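Local coordinates for uncharacterized conserved protein (Idiomarina loihiensis, PDB 2QSD) that is of unknown function, belongs to the DUF1543 family and forms an assembly of two chains built largely from antiparallel beta sheet, at residues L10-V15 with I29-G34; E83-F88 with C146-L151. All coordinates share one frame; numbering follows the deposited sequence.

In the fold
Interactions 1 and 2 lie on two different antiparallel sheets, with centres about 14 Å apart, and their apolar side chains meet between those sheets. The ring of F31 in 29-34 meets that of F88 in 83-88 edge to face, with F31 CZ 3.6 Å from F88 CD1, and I29 CG2 adds a contact to F88 CZ at 3.9 Å. Two further contacts, F31 CG to V149 CG1 and L10 CD2 to L86 CD2, both measure 4.0 Å. Along the chain, interaction 1 is complete before interaction 2 begins. Both also touch the second subunit, where I24 packs on I29 and on F88. The function being unknown, neither contact can be tied to an active site.

Interaction 1 of 2, residues L10-V15 with I29-G34; sequences LFLVYV and IRFVVG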
# COMPACT_ATOMS: atom_id res chain seq x y z
N LEU A 10 14.83 11.85 14.89
CA LEU A 10 13.55 11.24 14.56
C LEU A 10 13.44 11.11 13.04
O LEU A 10 13.50 12.10 12.31
CB LEU A 10 12.38 12.07 15.11
CG LEU A 10 10.97 11.56 14.79
CD1 LEU A 10 10.69 10.22 15.48
CD2 LEU A 10 9.91 12.58 15.17
N PHE A 11 13.28 9.88 12.59
CA PHE A 11 13.10 9.59 11.18
C PHE A 11 11.70 9.09 10.90
O PHE A 11 11.14 8.29 11.66
CB PHE A 11 14.08 8.53 10.71
CG PHE A 11 15.53 8.93 10.79
CD1 PHE A 11 16.33 8.47 11.83
CD2 PHE A 11 16.10 9.72 9.79
CE1 PHE A 11 17.68 8.80 11.89
CE2 PHE A 11 17.45 10.06 9.84
CZ PHE A 11 18.24 9.60 10.89
N LEU A 12 11.12 9.58 9.81
CA LEU A 12 9.91 9.01 9.26
C LEU A 12 10.31 8.22 8.01
O LEU A 12 10.84 8.79 7.06
CB LEU A 12 8.87 10.12 9.02
CG LEU A 12 7.93 10.48 7.86
CD1 LEU A 12 7.51 9.38 6.92
CD2 LEU A 12 6.69 11.15 8.45
N VAL A 13 10.09 6.91 8.04
CA VAL A 13 10.55 6.01 6.98
C VAL A 13 9.38 5.34 6.26
O VAL A 13 8.39 4.95 6.87
CB VAL A 13 11.55 4.93 7.50
CG1 VAL A 13 12.79 5.57 8.08
CG2 VAL A 13 10.93 4.05 8.54
N TYR A 14 9.51 5.24 4.94
CA TYR A 14 8.50 4.59 4.12
C TYR A 14 9.10 3.27 3.67
O TYR A 14 10.10 3.24 2.95
CB TYR A 14 8.18 5.49 2.93
CG TYR A 14 7.07 5.04 2.00
CD1 TYR A 14 5.75 4.96 2.45
CD2 TYR A 14 7.33 4.75 0.66
CE1 TYR A 14 4.72 4.57 1.59
CE2 TYR A 14 6.31 4.36 -0.21
CZ TYR A 14 5.01 4.27 0.26
OH TYR A 14 4.00 3.89 -0.59
N VAL A 15 8.53 2.18 4.15
CA VAL A 15 9.10 0.87 3.90
C VAL A 15 8.14 0.01 3.10
O VAL A 15 6.93 0.26 3.09
CB VAL A 15 9.52 0.16 5.20
CG1 VAL A 15 10.67 0.91 5.84
CG2 VAL A 15 8.35 0.06 6.18
N ILE A 29 4.30 3.42 6.84
CA ILE A 29 5.12 4.49 7.38
C ILE A 29 5.48 4.16 8.83
O ILE A 29 4.59 3.91 9.64
CB ILE A 29 4.36 5.84 7.33
CG1 ILE A 29 4.21 6.32 5.88
CG2 ILE A 29 5.04 6.90 8.19
CD1 ILE A 29 5.45 6.91 5.30
N ARG A 30 6.77 4.14 9.13
CA ARG A 30 7.24 3.94 10.51
C ARG A 30 7.95 5.19 11.04
O ARG A 30 8.59 5.93 10.29
CB ARG A 30 8.18 2.74 10.62
CG ARG A 30 7.70 1.42 10.00
CD ARG A 30 6.33 0.98 10.51
NE ARG A 30 6.30 0.75 11.95
CZ ARG A 30 5.19 0.53 12.65
NH1 ARG A 30 4.00 0.49 12.05
NH2 ARG A 30 5.26 0.34 13.96
N PHE A 31 7.82 5.42 12.35
CA PHE A 31 8.60 6.42 13.04
C PHE A 31 9.66 5.71 13.86
O PHE A 31 9.35 4.78 14.60
CB PHE A 31 7.71 7.29 13.94
CG PHE A 31 6.81 8.22 13.18
CD1 PHE A 31 5.53 7.81 12.80
CD2 PHE A 31 7.25 9.50 12.84
CE1 PHE A 31 4.70 8.67 12.08
CE2 PHE A 31 6.42 10.37 12.13
CZ PHE A 31 5.15 9.95 11.75
N VAL A 32 10.92 6.13 13.70
CA VAL A 32 12.05 5.48 14.37
C VAL A 32 13.05 6.52 14.87
O VAL A 32 13.15 7.62 14.31
CB VAL A 32 12.78 4.46 13.45
CG1 VAL A 32 11.98 3.18 13.31
CG2 VAL A 32 13.11 5.06 12.08
N VAL A 33 13.79 6.17 15.93
CA VAL A 33 14.76 7.07 16.55
C VAL A 33 16.15 6.44 16.63
O VAL A 33 16.30 5.34 17.15
CB VAL A 33 14.28 7.54 17.95
CG1 VAL A 33 15.39 8.28 18.70
CG2 VAL A 33 13.08 8.44 17.83
N GLY A 34 17.15 7.15 16.11
CA GLY A 34 18.54 6.73 16.21
C GLY A 34 19.52 7.84 15.84
O GLY A 34 19.12 8.87 15.29
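Four backbone bonds tie F11 and V13 to V32 and R30, and each of these four residues both gives and accepts one. F11 N donates to V32 O at 2.8 Å, nearly straight at 174°, and V32 N returns a bond to F11 O at 3.0 Å. The V13 and R30 pair repeats the pattern, with V13 N and R30 O 2.9 Å apart. F11 O also receives the CA-H of F31, and V13 O that of I29, with I29 CA 3.3 Å from V13 O. L12 and Y14 turn their backbone bonds outward to strand 56-62, through V61, D58 and S59, while V33 N is taken by the carboxylate of D153.

On the face bearing L10, L12, Y14, I29, F31 and V33, the I29 CD1 methyl sits at the edge of the Y14 ring, 3.5 Å from Y14 CD1, and touches L12 CD1 at 3.6 Å. It gets there because CG1 stands opposite the carbonyl carbon (chi1 -70°) and a bent chi2 then brings CD1 against Y14 and L12. L12 CD2 lies 3.8 Å from F31 CE2, the two side chains running side by side. Replacing I29 with alanine would probably open a gap between Y14 and L12, since both lose the methyl they share.

On the other face, V13 CG2 packs on R30 CB at 3.7 Å. The guanidinium of R30 leads away, its NH1 paired with D28 and bonded to G21 O of the second subunit; N23 of that subunit bonds I29 O. The alternating hydrogen-bonded and non-hydrogen-bonded pairs, with strand directions 149° apart, mark a twisted antiparallel ladder; because strands 9-17 and 26-34 are consecutive in the chain, it is a beta hairpin.

Interaction 2 of 2, residues E83-F88 with C146-L151; sequences EKRLYF and CLCVDL
F88 O accepts the shortest bond of this contact, from L147 N at 2.7 Å, the donor lying in the carbonyl plane. The CA-H of C146 approaches the same oxygen, with C146 CA 3.2 Å from F88 O. F88 N donates back to L147 O at 2.8 Å, completing a hydrogen-bonded antiparallel pair. Further along, V149 N reaches L86 O at 2.8 Å, but here the donor is tilted 30° from the carbonyl plane.

Between these bonds, Y87 faces C148 in a non-hydrogen-bonded pair. C148 SG lies over one face of the Y87 ring, 27° off the ring normal, and C148 CB is 3.7 Å from Y87 CE2. The sulfur stands opposite the backbone N (chi1 -172°), which also brings C148 SG to 3.8 Å from R85 CD. C146 SG meets the same ring only obliquely, and P113 and A116 of helix 113-122 pack on Y87 as well.

On the side of the sheet away from Y87 and C148, V149 CG2 touches F88 CB at 3.9 Å, while the F88 ring leads away to meet F105. L86 continues this apolar side onto V157 and L159.

The contact thus combines three backbone bonds with sulfur-aromatic and aliphatic packing; R85 NH2 and D150 OD1 are not in contact at 5.2 Å, so any attraction between their charges is probably long-range and secondary.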
# COMPACT_ATOMS: atom_id res chain seq x y z
N GLU A 83 1.30 20.17 26.70
CA GLU A 83 -0.02 20.61 26.23
C GLU A 83 -0.25 20.35 24.74
O GLU A 83 -1.37 20.05 24.32
CB GLU A 83 -0.32 22.07 26.61
CG GLU A 83 0.68 23.11 26.12
CD GLU A 83 0.14 24.54 26.19
OE1 GLU A 83 -0.73 24.82 27.04
OE2 GLU A 83 0.60 25.39 25.39
N LYS A 84 0.81 20.45 23.94
CA LYS A 84 0.73 20.18 22.50
C LYS A 84 1.62 19.01 22.09
O LYS A 84 2.70 18.79 22.66
CB LYS A 84 1.04 21.43 21.66
CG LYS A 84 -0.02 22.51 21.80
CD LYS A 84 0.01 23.52 20.67
CE LYS A 84 -1.17 24.48 20.79
NZ LYS A 84 -1.42 25.26 19.54
N ARG A 85 1.15 18.25 21.10
CA ARG A 85 1.82 17.02 20.70
C ARG A 85 1.89 16.84 19.19
O ARG A 85 1.15 17.46 18.43
CB ARG A 85 1.13 15.80 21.34
CG ARG A 85 1.69 15.43 22.70
CD ARG A 85 0.73 14.55 23.49
NE ARG A 85 -0.42 15.32 23.99
CZ ARG A 85 -1.36 14.83 24.79
NH1 ARG A 85 -2.36 15.61 25.19
NH2 ARG A 85 -1.32 13.56 25.19
N LEU A 86 2.81 15.97 18.79
CA LEU A 86 3.00 15.61 17.40
C LEU A 86 1.94 14.59 16.98
O LEU A 86 1.77 13.54 17.62
CB LEU A 86 4.40 15.02 17.24
CG LEU A 86 5.13 15.17 15.92
CD1 LEU A 86 5.34 16.64 15.59
CD2 LEU A 86 6.46 14.46 16.04
N TYR A 87 1.21 14.90 15.91
CA TYR A 87 0.21 13.99 15.39
C TYR A 87 0.47 13.67 13.93
O TYR A 87 0.70 14.56 13.11
CB TYR A 87 -1.20 14.55 15.56
CG TYR A 87 -1.73 14.51 16.97
CD1 TYR A 87 -1.63 15.62 17.81
CD2 TYR A 87 -2.35 13.36 17.47
CE1 TYR A 87 -2.13 15.58 19.11
CE2 TYR A 87 -2.85 13.31 18.77
CZ TYR A 87 -2.74 14.43 19.59
OH TYR A 87 -3.23 14.41 20.88
N PHE A 88 0.41 12.38 13.62
CA PHE A 88 0.52 11.86 12.27
C PHE A 88 -0.88 11.53 11.76
O PHE A 88 -1.60 10.75 12.39
CB PHE A 88 1.39 10.61 12.30
CG PHE A 88 1.42 9.85 11.01
CD1 PHE A 88 2.10 10.37 9.90
CD2 PHE A 88 0.79 8.61 10.90
CE1 PHE A 88 2.14 9.67 8.71
CE2 PHE A 88 0.83 7.91 9.71
CZ PHE A 88 1.51 8.44 8.61
N CYS A 146 -5.73 9.13 12.81
CA CYS A 146 -4.56 9.85 13.30
C CYS A 146 -3.85 9.13 14.45
O CYS A 146 -4.47 8.39 15.21
CB CYS A 146 -4.92 11.29 13.68
SG CYS A 146 -5.47 11.55 15.37
N LEU A 147 -2.54 9.36 14.55
CA LEU A 147 -1.71 8.72 15.56
C LEU A 147 -0.87 9.76 16.30
O LEU A 147 -0.30 10.66 15.69
CB LEU A 147 -0.81 7.66 14.91
CG LEU A 147 0.10 6.81 15.81
CD1 LEU A 147 -0.66 5.67 16.48
CD2 LEU A 147 1.28 6.26 15.02
N CYS A 148 -0.78 9.62 17.62
CA CYS A 148 0.04 10.50 18.42
C CYS A 148 1.48 9.99 18.51
O CYS A 148 1.72 8.86 18.93
CB CYS A 148 -0.55 10.66 19.82
SG CYS A 148 0.28 11.92 20.81
N VAL A 149 2.42 10.83 18.11
CA VAL A 149 3.83 10.47 18.07
C VAL A 149 4.56 11.11 19.26
O VAL A 149 5.19 12.16 19.13
CB VAL A 149 4.49 10.88 16.72
CG1 VAL A 149 5.82 10.20 16.53
CG2 VAL A 149 3.57 10.56 15.55
N ASP A 150 4.46 10.47 20.42
CA ASP A 150 5.03 11.01 21.66
C ASP A 150 6.05 10.09 22.32
O ASP A 150 6.87 10.53 23.12
CB ASP A 150 3.93 11.39 22.66
CG ASP A 150 3.13 10.19 23.15
OD1 ASP A 150 2.65 10.25 24.30
OD2 ASP A 150 2.99 9.20 22.41
N LEU A 151 5.98 8.81 21.97
CA LEU A 151 6.95 7.82 22.44
C LEU A 151 7.38 7.01 21.23
O LEU A 151 6.55 6.40 20.56
CB LEU A 151 6.31 6.90 23.48
CG LEU A 151 7.09 6.44 24.72
CD1 LEU A 151 6.41 5.20 25.30
CD2 LEU A 151 8.57 6.16 24.45